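PDB 1XT5: variable region-containing chitin-binding protein 3 from Branchiostoma floridae, which probably binds chitin and, as an immune-type receptor of amphioxus, carries immunoglobulin variable-type domains, of which this chain is the first. Local coordinates for residues Val111-Trp114 with Ser115-Glu119. Sequence-based numbering, arbitrary orientation. Where two conformers were deposited one is given.
Sequences VAQW and SIRTE. With SO4 (sulfate ion), chain B.
Ala112 meets Ile116 at the start of the loop of the beta hairpin formed by strands 105-112 and 122-132 of this immunoglobulin V-set domain, the place of the CDR3 loop in antigen-receptor variable domains. CB of Ala112 lies 3.9 Å from CD1 of Ile116, and Leu122 touches both side chains. CB of Gln113 packs against O of Ser115 (3.4 Å); with CG beside the backbone N and the chain extended beyond it, the Gln113 side chain crosses that of Arg117 at about a right angle, the amide and guanidinium planes 67° apart. NE2 of Gln113 gives a nearly straight bond (166°) to sulfate O2, 3.0 Å away, and another to Asp33. Arg117, bent at chi3 (-72°), turns its guanidinium edge to the same ion: NE donates to O1 at 2.9 Å and NH2 to O2 at 2.8 Å. Ser3 and Gln2 add further bonds to this sulfate, which probably came from the crystallisation liquor. The Trp114 side chain packs on Pro36 and Val38, and its NE1 makes a weak hydrogen bond to the Pro37 carbonyl. Beyond it, Ile116 centres an inverse gamma turn. One water donates to OE1 of Gln113 (2.7 Å) and to O4 of the sulfate while accepting from OG1 of Thr118, 2.7 Å away.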
loop_
_atom_site.group_PDB
_atom_site.type_symbol
_atom_site.label_atom_id
_atom_site.label_comp_id
_atom_site.label_asym_id
_atom_site.label_seq_id
_atom_site.Cartn_x
_atom_site.Cartn_y
_atom_site.Cartn_z
ATOM N N VAL A 111 5.102 -2.321 3.760
ATOM C CA VAL A 111 6.318 -1.693 3.284
ATOM C C VAL A 111 7.481 -2.561 3.792
ATOM O O VAL A 111 7.529 -2.921 4.981
ATOM C CB VAL A 111 6.448 -0.235 3.724
ATOM C CG1 VAL A 111 7.665 0.422 3.058
ATOM C CG2 VAL A 111 5.199 0.566 3.421
ATOM N N ALA A 112 8.399 -2.917 2.899
ATOM C CA ALA A 112 9.438 -3.866 3.254
ATOM C C ALA A 112 10.745 -3.497 2.563
ATOM O O ALA A 112 10.746 -2.990 1.439
ATOM C CB ALA A 112 9.065 -5.284 2.806
ATOM N N GLN A 113 11.841 -3.819 3.221
ATOM C CA GLN A 113 13.107 -3.854 2.536
ATOM C C GLN A 113 13.026 -4.756 1.301
ATOM O O GLN A 113 12.293 -5.745 1.326
ATOM C CB GLN A 113 14.195 -4.398 3.421
ATOM C CG GLN A 113 14.447 -3.565 4.644
ATOM C CD GLN A 113 15.505 -4.220 5.518
ATOM O OE1 GLN A 113 15.346 -5.360 5.944
ATOM N NE2 GLN A 113 16.591 -3.514 5.755
ATOM N N TRP A 114 13.785 -4.470 0.274
ATOM C CA TRP A 114 13.794 -5.325 -0.915
ATOM C C TRP A 114 14.201 -6.762 -0.579
ATOM O O TRP A 114 13.702 -7.693 -1.206
ATOM C CB TRP A 114 14.763 -4.826 -1.968
ATOM C CG TRP A 114 14.341 -3.593 -2.683
ATOM C CD1 TRP A 114 13.250 -2.824 -2.506
ATOM C CD2 TRP A 114 15.057 -2.958 -3.757
ATOM N NE1 TRP A 114 13.202 -1.787 -3.363
ATOM C CE2 TRP A 114 14.336 -1.831 -4.164
ATOM C CE3 TRP A 114 16.251 -3.259 -4.417
ATOM C CZ2 TRP A 114 14.741 -0.970 -5.186
ATOM C CZ3 TRP A 114 16.665 -2.426 -5.423
ATOM C CH2 TRP A 114 15.937 -1.319 -5.798
ATOM N N SER A 115 15.169 -6.894 0.294
ATOM C CA SER A 115 15.555 -8.195 0.847
ATOM C C SER A 115 15.307 -8.110 2.351
ATOM O O SER A 115 15.951 -7.325 3.074
ATOM C CB SER A 115 16.983 -8.508 0.512
ATOM O OG SER A 115 17.354 -9.755 1.119
ATOM N N ILE A 116 14.344 -8.893 2.804
ATOM C CA ILE A 116 13.915 -8.820 4.216
ATOM C C ILE A 116 14.872 -9.644 5.045
ATOM O O ILE A 116 14.669 -10.826 5.270
ATOM C CB ILE A 116 12.458 -9.256 4.380
ATOM C CG1 ILE A 116 11.529 -8.486 3.475
ATOM C CG2 ILE A 116 12.017 -9.179 5.839
ATOM C CD1 ILE A 116 10.142 -9.047 3.337
ATOM N N ARG A 117 15.977 -9.014 5.458
ATOM C CA ARG A 117 17.049 -9.748 6.120
ATOM C C ARG A 117 16.677 -10.289 7.457
ATOM O O ARG A 117 17.181 -11.322 7.940
ATOM C CB ARG A 117 18.323 -8.865 6.265
ATOM C CG ARG A 117 19.041 -8.706 4.929
ATOM C CD ARG A 117 20.354 -7.981 5.022
ATOM N NE ARG A 117 20.162 -6.552 5.268
ATOM C CZ ARG A 117 20.037 -5.619 4.327
ATOM N NH1 ARG A 117 20.059 -5.912 3.027
ATOM N NH2 ARG A 117 19.870 -4.343 4.695
ATOM N N THR A 118 15.813 -9.551 8.130
ATOM C CA THR A 118 15.350 -9.835 9.454
ATOM C C THR A 118 13.876 -9.452 9.565
ATOM O O THR A 118 13.345 -8.738 8.727
ATOM C CB THR A 118 16.069 -9.037 10.569
ATOM O OG1 THR A 118 15.563 -7.668 10.535
ATOM C CG2 THR A 118 17.600 -9.078 10.462
ATOM N N GLU A 119 13.240 -9.866 10.653
ATOM C CA GLU A 119 11.837 -9.501 10.868
ATOM C C GLU A 119 11.641 -8.009 11.062
ATOM O O GLU A 119 10.513 -7.501 10.956
ATOM C CB GLU A 119 11.160 -10.436 11.872
ATOM C CG GLU A 119 11.852 -10.088 13.203
ATOM C CD GLU A 119 11.745 -11.267 14.136
ATOM O OE1 GLU A 119 12.350 -12.343 13.872
ATOM O OE2 GLU A 119 11.046 -11.212 15.174
HETATM S S SO4 B . 19.750 -4.875 8.420
HETATM O O1 SO4 B . 21.041 -5.435 7.814
HETATM O O2 SO4 B . 18.982 -4.240 7.340
HETATM O O3 SO4 B . 19.995 -3.981 9.470
HETATM O O4 SO4 B . 19.003 -6.021 8.926
HETATM O O HOH W 1 16.318 -6.271 8.347
#